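Local coordinates for protein inositol 2-dehydrogenase/D-chiro-inositol 3-dehydrogenase (PDB 4MIY) that oxidises myo-inositol and D-chiro-inositol to their keto derivatives, with NAD as the hydride acceptor, at residues 17-21 against 22-26; 172-175 against 176-179; 306-309 against 310-314. All coordinates share one frame; numbering follows the deposited sequence.

From the N terminus, the chain first meets interaction 1, on helix 12-24 and the turn that leads into strand 28-34 of the Rossmann beta-alpha-beta unit. Interaction 2 follows on helix 168-185, and interaction 3 on helix 304-323, both in the C-terminal alpha/beta region. Each is a local contact between successive turns, interaction 1 running off the end of its helix, so none closes a long loop; the three run in series and neither nest nor cross. Interactions 2 and 3 do touch: I178 and I175 pack on T313 and A310, tying the two helices together, and the centres of the two interactions lie about 10 Å apart. Interaction 1 stands apart, its centre about 25 Å from that of interaction 2.

Interaction 1 of 3, residues 17-21 against 22-26; sequences HIDRL and TNVLT. With SO4 (sulfate ion), chain I.
D19 and N23 join side chain to side chain near the end of helix 12-24, the first helix of the Rossmann beta-alpha-beta unit formed with strands 3-8 and 28-34. The amide ND2 of N23 meets OD1 of D19 at 2.8 Å, nearly along the carboxylate C-O axis and almost straight at the hydrogen (174°). Carboxylate and amide planes are turned 64° apart. This is the outer side: N23 and V24 are exposed and D19 partly so.

The inner side, with I18, L21 and R20 buried, is closer packed. I18 and L21 lie against strand 3-8, and L21 also reaches strand 28-34. R20 CB and L25 CD1 touch at 4.0 Å, and both residues pack on helix 279-294. The guanidinium of R20 folds back to H17, its NE donating to ND1 at 3.1 Å, while H17 NE2 is held by E96.

Between the two sides T22 rests on V30 and L50. Its OG1, beside its own backbone N (chi1 -57°), donates to I18 O at 2.7 Å; T22 N reaches the same oxygen from the opposite face.

Past the helix, T26 OG1 lies by a sulfate, probably from the crystallisation liquor, that G27 N of this chain and of a second subunit also bind. A water sits between L21 O (2.7 Å) and L25 O (2.8 Å). R20 O accepts from V24 N, above its carbonyl plane, and nearly end-on from L25 N.

Interaction 2 of 3, residues 172-175 against 176-179; sequences DTLI and HEID
I175 lays its CG2 methyl over one face of the H176 imidazole, in a CH-pi contact between neighbours on helix 168-185 of the C-terminal alpha/beta domain; the two side chains run obliquely to one another. The methyl is 4.3 Å from the ring centroid, 22° off the normal and displaced toward the rim. I175 CG1 is anti to the backbone N (chi1 -164°), which leaves CG2 between N and the carbonyl carbon, the branch that faces the ring. The carbonyl O of T173 lies at the ring's edge, near its plane. H176 belongs to the NAD pocket and touches the cofactor; a water that donates to D172 O also makes a weak bond to H176 NE2, at 3.3 Å.

L174 and I178 cross at about a right angle, with CG of L174 4.1 Å from CD1 of I178. E177 also crosses L174 nearly perpendicularly, its CB 3.9 Å from L174 CD1, and a bend at chi2 (72°) turns OE1 back toward the T173-L174 backbone. Its buried carboxylate is fixed by a salt bridge to R127 and a hydrogen bond to H155. D179 similarly pairs with R128.

The backbone is kinked after a wider pi-type turn at 172-174: the N atoms of H176 and E177 lack the bond to the preceding turn, and H176 N makes a weak, shorter-range one to T173 O. Regular turns resume with D179 N donating to I175 O, while I178 N donates to L174 O at 2.9 Å, nearly end-on to the oxygen.

Interaction 3 of 3, residues 306-309 against 310-314; sequences DGYI and AAITA
Y308 and I312 meet one turn apart on helix 304-323 of the C-terminal alpha/beta domain, where I312 covers one face of the tyrosine ring. I312 CD1 sits over the middle of that ring, 3.7 Å from its centroid, a CH-pi contact centred closely enough that all six ring carbons are within 4.2 Å of the methyl. Both conformations contribute. Y308 holds CG anti to its backbone N (chi1 -176°), which makes the ring stand out from the helix; I312, with CG1 beside its own N and an extended chi2 (167°), leans back a turn, placing the methyl over that face. The same extended branch runs past Y308 O, which CG1 approaches to 3.3 Å. Beyond the contact, Y308 meets W305 edge-to-face and packs on helix 103-113.

Elsewhere on the helix, I309 and T313 lie side by side and point the same way, I309 CG2 being 4.2 Å from T313 OG1. That hydroxyl lies beside the backbone N of T313 (chi1 -59°), a rotation that brings it to I309 O. A310 and A311 offer just a methyl each: A310 lets helix 168-185 come close, through I175, and A311 faces A106 of helix 103-113. The D306 carboxylate accepts a hydrogen bond from S303 N through OD2 and forms a salt bridge through OD1 to R128, which also pairs with D179.

The backbone bonds are regular, with A310 N donating to D306 O and A311 N to G307 O. I309 O takes two donors from opposite faces of its plane: T313 N at 3.1 Å and the hydroxyl T313 OG1 at 2.9 Å.

Interaction 1 of 3, residues 17-21 against 22-26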
loop_
_atom_site.group_PDB
_atom_site.type_symbol
_atom_site.label_atom_id
_atom_site.label_comp_id
_atom_site.label_asym_id
_atom_site.label_seq_id
_atom_site.Cartn_x
_atom_site.Cartn_y
_atom_site.Cartn_z
ATOM N N HIS A 17 28.801 -7.621 17.929
ATOM C CA HIS A 17 29.180 -8.931 17.396
ATOM C C HIS A 17 29.405 -9.961 18.506
ATOM O O HIS A 17 29.050 -11.081 18.375
ATOM C CB HIS A 17 30.396 -8.836 16.515
ATOM C CG HIS A 17 30.109 -8.355 15.138
ATOM N ND1 HIS A 17 28.983 -8.718 14.455
ATOM C CD2 HIS A 17 30.815 -7.570 14.309
ATOM C CE1 HIS A 17 28.994 -8.154 13.273
ATOM N NE2 HIS A 17 30.104 -7.464 13.150
ATOM N N ILE A 18 30.012 -9.537 19.601
ATOM C CA ILE A 18 30.132 -10.408 20.756
ATOM C C ILE A 18 28.795 -10.843 21.289
ATOM O O ILE A 18 28.594 -11.972 21.603
ATOM C CB ILE A 18 30.956 -9.747 21.890
ATOM C CG1 ILE A 18 32.392 -9.588 21.443
ATOM C CG2 ILE A 18 30.801 -10.497 23.203
ATOM C CD1 ILE A 18 33.239 -8.822 22.419
ATOM N N ASP A 19 27.884 -9.896 21.397
ATOM C CA ASP A 19 26.535 -10.200 21.788
ATOM C C ASP A 19 25.887 -11.232 20.841
ATOM O O ASP A 19 25.234 -12.139 21.263
ATOM C CB ASP A 19 25.710 -8.910 21.815
ATOM C CG ASP A 19 24.335 -9.130 22.311
ATOM O OD1 ASP A 19 24.209 -9.634 23.403
ATOM O OD2 ASP A 19 23.390 -8.824 21.594
ATOM N N ARG A 20 26.104 -11.036 19.558
ATOM C CA ARG A 20 25.624 -11.963 18.553
ATOM C C ARG A 20 26.164 -13.362 18.781
ATOM O O ARG A 20 25.426 -14.298 18.828
ATOM C CB ARG A 20 25.953 -11.463 17.133
ATOM C CG ARG A 20 24.879 -10.542 16.564
ATOM C CD ARG A 20 25.092 -10.076 15.162
ATOM N NE ARG A 20 25.984 -8.950 15.064
ATOM C CZ ARG A 20 25.628 -7.684 15.190
ATOM N NH1 ARG A 20 24.389 -7.336 15.417
ATOM N NH2 ARG A 20 26.526 -6.765 15.057
ATOM N N LEU A 21 27.462 -13.457 18.972
ATOM C CA LEU A 21 28.121 -14.734 19.120
ATOM C C LEU A 21 27.794 -15.401 20.434
ATOM O O LEU A 21 27.799 -16.580 20.525
ATOM C CB LEU A 21 29.614 -14.593 18.958
ATOM C CG LEU A 21 30.030 -14.092 17.592
ATOM C CD1 LEU A 21 31.390 -13.635 17.658
ATOM C CD2 LEU A 21 29.918 -15.136 16.538
ATOM N N THR A 22 27.460 -14.607 21.427
ATOM C CA THR A 22 27.257 -15.112 22.779
ATOM C C THR A 22 25.822 -15.398 23.110
ATOM O O THR A 22 25.494 -16.351 23.778
ATOM C CB THR A 22 27.791 -14.070 23.780
ATOM O OG1 THR A 22 29.160 -13.830 23.474
ATOM C CG2 THR A 22 27.675 -14.541 25.179
ATOM N N ASN A 23 24.966 -14.516 22.661
ATOM C CA ASN A 23 23.631 -14.540 23.106
ATOM C C ASN A 23 22.650 -14.917 22.018
ATOM O O ASN A 23 21.687 -15.579 22.271
ATOM C CB ASN A 23 23.300 -13.196 23.723
ATOM C CG ASN A 23 24.044 -12.961 25.019
ATOM O OD1 ASN A 23 24.183 -13.855 25.800
ATOM N ND2 ASN A 23 24.529 -11.775 25.214
ATOM N N VAL A 24 22.903 -14.488 20.808
ATOM C CA VAL A 24 21.889 -14.565 19.763
ATOM C C VAL A 24 22.006 -15.803 18.870
ATOM O O VAL A 24 21.046 -16.474 18.632
ATOM C CB VAL A 24 21.925 -13.300 18.908
ATOM C CG1 VAL A 24 20.873 -13.330 17.812
ATOM C CG2 VAL A 24 21.752 -12.051 19.769
ATOM N N LEU A 25 23.211 -16.086 18.419
ATOM C CA LEU A 25 23.446 -17.072 17.398
ATOM C C LEU A 25 23.980 -18.376 17.970
ATOM O O LEU A 25 24.366 -18.422 19.090
ATOM C CB LEU A 25 24.458 -16.514 16.421
ATOM C CG LEU A 25 24.145 -15.171 15.755
ATOM C CD1 LEU A 25 25.261 -14.753 14.914
ATOM C CD2 LEU A 25 22.872 -15.256 14.944
ATOM N N THR A 26 24.018 -19.405 17.153
ATOM C CA THR A 26 24.421 -20.713 17.613
ATOM C C THR A 26 25.764 -21.153 17.052
ATOM O O THR A 26 26.086 -20.878 15.955
ATOM C CB THR A 26 23.309 -21.791 17.338
ATOM O OG1 THR A 26 23.747 -23.067 17.816
ATOM C CG2 THR A 26 22.954 -21.899 15.885
HETATM S S SO4 I . 24.857 -23.125 21.056
HETATM O O1 SO4 I . 26.027 -23.070 20.285
HETATM O O2 SO4 I . 23.702 -23.148 20.229
HETATM O O3 SO4 I . 24.811 -24.253 21.877
HETATM O O4 SO4 I . 24.874 -22.062 21.963
HETATM O O HOH W 1 27.098 -18.887 19.291
#

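Interaction 2 of 3, residues 172-175 against 176-179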
loop_
_atom_site.group_PDB
_atom_site.type_symbol
_atom_site.label_atom_id
_atom_site.label_comp_id
_atom_site.label_asym_id
_atom_site.label_seq_id
_atom_site.Cartn_x
_atom_site.Cartn_y
_atom_site.Cartn_z
ATOM N N ASP A 172 31.086 5.490 4.985
ATOM C CA ASP A 172 30.242 4.915 6.005
ATOM C C ASP A 172 28.808 4.623 5.517
ATOM O O ASP A 172 28.166 3.748 5.991
ATOM C CB ASP A 172 30.201 5.795 7.250
ATOM C CG ASP A 172 31.474 5.703 8.079
ATOM O OD1 ASP A 172 32.334 4.878 7.757
ATOM O OD2 ASP A 172 31.603 6.435 9.040
ATOM N N THR A 173 28.380 5.394 4.547
ATOM C CA THR A 173 27.010 5.397 4.111
ATOM C C THR A 173 26.839 4.793 2.709
ATOM O O THR A 173 26.348 3.719 2.583
ATOM C CB THR A 173 26.436 6.804 4.262
ATOM O OG1 THR A 173 26.552 7.209 5.624
ATOM C CG2 THR A 173 24.976 6.849 3.871
ATOM N N LEU A 174 27.318 5.460 1.679
ATOM C CA LEU A 174 27.188 4.936 0.333
ATOM C C LEU A 174 27.902 3.598 0.099
ATOM O O LEU A 174 27.608 2.898 -0.803
ATOM C CB LEU A 174 27.651 5.982 -0.702
ATOM C CG LEU A 174 27.453 5.680 -2.180
ATOM C CD1 LEU A 174 25.980 5.589 -2.588
ATOM C CD2 LEU A 174 28.152 6.733 -3.018
ATOM N N ILE A 175 28.843 3.305 0.950
ATOM C CA ILE A 175 29.630 2.100 0.819
ATOM C C ILE A 175 28.755 0.858 0.726
ATOM O O ILE A 175 29.093 -0.069 0.072
ATOM C CB ILE A 175 30.676 1.984 1.961
ATOM C CG1 ILE A 175 31.758 0.943 1.634
ATOM C CG2 ILE A 175 30.022 1.731 3.274
ATOM C CD1 ILE A 175 32.600 1.339 0.568
ATOM N N HIS A 176 27.616 0.901 1.384
ATOM C CA HIS A 176 26.670 -0.182 1.372
ATOM C C HIS A 176 26.047 -0.389 -0.003
ATOM O O HIS A 176 25.954 -1.476 -0.469
ATOM C CB HIS A 176 25.614 0.017 2.458
ATOM C CG HIS A 176 26.168 -0.118 3.829
ATOM N ND1 HIS A 176 26.558 -1.324 4.343
ATOM C CD2 HIS A 176 26.447 0.799 4.774
ATOM C CE1 HIS A 176 27.029 -1.151 5.557
ATOM N NE2 HIS A 176 26.952 0.128 5.852
ATOM N N GLU A 177 25.684 0.698 -0.640
ATOM C CA GLU A 177 25.205 0.633 -1.991
ATOM C C GLU A 177 26.329 0.260 -2.950
ATOM O O GLU A 177 26.115 -0.422 -3.903
ATOM C CB GLU A 177 24.577 1.963 -2.404
ATOM C CG GLU A 177 23.179 2.247 -1.853
ATOM C CD GLU A 177 23.119 2.575 -0.375
ATOM O OE1 GLU A 177 24.078 3.091 0.167
ATOM O OE2 GLU A 177 22.097 2.268 0.217
ATOM N N ILE A 178 27.529 0.731 -2.666
ATOM C CA ILE A 178 28.673 0.401 -3.488
ATOM C C ILE A 178 28.926 -1.091 -3.541
ATOM O O ILE A 178 29.121 -1.621 -4.586
ATOM C CB ILE A 178 29.915 1.147 -3.042
ATOM C CG1 ILE A 178 29.855 2.594 -3.538
ATOM C CG2 ILE A 178 31.131 0.482 -3.587
ATOM C CD1 ILE A 178 30.811 3.495 -2.822
ATOM N N ASP A 179 28.847 -1.767 -2.411
ATOM C CA ASP A 179 28.952 -3.196 -2.437
ATOM C C ASP A 179 27.736 -3.887 -3.050
ATOM O O ASP A 179 27.857 -4.862 -3.747
ATOM C CB ASP A 179 29.198 -3.768 -1.074
ATOM C CG ASP A 179 29.149 -5.275 -1.080
ATOM O OD1 ASP A 179 30.114 -5.908 -1.495
ATOM O OD2 ASP A 179 28.120 -5.809 -0.717
HETATM O O HOH W 2 28.967 1.892 7.847
#

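Interaction 3 of 3, residues 306-309 against 310-314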
loop_
_atom_site.group_PDB
_atom_site.type_symbol
_atom_site.label_atom_id
_atom_site.label_comp_id
_atom_site.label_asym_id
_atom_site.label_seq_id
_atom_site.Cartn_x
_atom_site.Cartn_y
_atom_site.Cartn_z
ATOM N N ASP A 306 35.551 -8.431 -3.052
ATOM C CA ASP A 306 34.462 -7.491 -2.829
ATOM C C ASP A 306 34.924 -6.280 -2.054
ATOM O O ASP A 306 34.569 -5.191 -2.354
ATOM C CB ASP A 306 33.304 -8.193 -2.114
ATOM C CG ASP A 306 32.641 -9.238 -2.979
ATOM O OD1 ASP A 306 32.245 -8.920 -4.094
ATOM O OD2 ASP A 306 32.530 -10.356 -2.535
ATOM N N GLY A 307 35.738 -6.486 -1.057
ATOM C CA GLY A 307 36.307 -5.385 -0.336
ATOM C C GLY A 307 37.178 -4.476 -1.178
ATOM O O GLY A 307 37.163 -3.292 -1.020
ATOM N N TYR A 308 37.904 -5.070 -2.087
ATOM C CA TYR A 308 38.721 -4.330 -2.997
ATOM C C TYR A 308 37.904 -3.523 -3.993
ATOM O O TYR A 308 38.181 -2.390 -4.234
ATOM C CB TYR A 308 39.686 -5.306 -3.666
ATOM C CG TYR A 308 40.720 -4.754 -4.619
ATOM C CD1 TYR A 308 41.536 -3.725 -4.281
ATOM C CD2 TYR A 308 40.867 -5.315 -5.853
ATOM C CE1 TYR A 308 42.490 -3.274 -5.167
ATOM C CE2 TYR A 308 41.793 -4.900 -6.708
ATOM C CZ TYR A 308 42.595 -3.863 -6.384
ATOM O OH TYR A 308 43.518 -3.443 -7.317
ATOM N N ILE A 309 36.869 -4.119 -4.545
ATOM C CA ILE A 309 35.970 -3.392 -5.400
ATOM C C ILE A 309 35.396 -2.193 -4.666
ATOM O O ILE A 309 35.306 -1.133 -5.208
ATOM C CB ILE A 309 34.833 -4.261 -5.870
ATOM C CG1 ILE A 309 35.348 -5.352 -6.794
ATOM C CG2 ILE A 309 33.789 -3.440 -6.590
ATOM C CD1 ILE A 309 34.378 -6.470 -6.976
ATOM N N ALA A 310 35.043 -2.375 -3.427
ATOM C CA ALA A 310 34.425 -1.313 -2.695
ATOM C C ALA A 310 35.428 -0.205 -2.411
ATOM O O ALA A 310 35.112 0.934 -2.542
ATOM C CB ALA A 310 33.833 -1.824 -1.427
ATOM N N ALA A 311 36.639 -0.601 -2.063
ATOM C CA ALA A 311 37.707 0.344 -1.832
ATOM C C ALA A 311 38.050 1.204 -3.037
ATOM O O ALA A 311 38.211 2.375 -2.908
ATOM C CB ALA A 311 38.915 -0.362 -1.313
ATOM N N ILE A 312 38.112 0.591 -4.201
ATOM C CA ILE A 312 38.390 1.302 -5.443
ATOM C C ILE A 312 37.273 2.295 -5.749
ATOM O O ILE A 312 37.503 3.413 -6.133
ATOM C CB ILE A 312 38.525 0.313 -6.587
ATOM C CG1 ILE A 312 39.787 -0.525 -6.416
ATOM C CG2 ILE A 312 38.541 0.999 -7.919
ATOM C CD1 ILE A 312 39.810 -1.671 -7.285
ATOM N N THR A 313 36.048 1.835 -5.595
ATOM C CA THR A 313 34.898 2.637 -5.925
ATOM C C THR A 313 34.755 3.799 -4.951
ATOM O O THR A 313 34.456 4.886 -5.332
ATOM C CB THR A 313 33.661 1.754 -5.961
ATOM O OG1 THR A 313 33.836 0.732 -6.925
ATOM C CG2 THR A 313 32.459 2.548 -6.333
ATOM N N ALA A 314 35.009 3.544 -3.689
ATOM C CA ALA A 314 34.944 4.582 -2.693
ATOM C C ALA A 314 35.990 5.660 -2.925
ATOM O O ALA A 314 35.756 6.804 -2.737
ATOM C CB ALA A 314 35.094 4.014 -1.316
#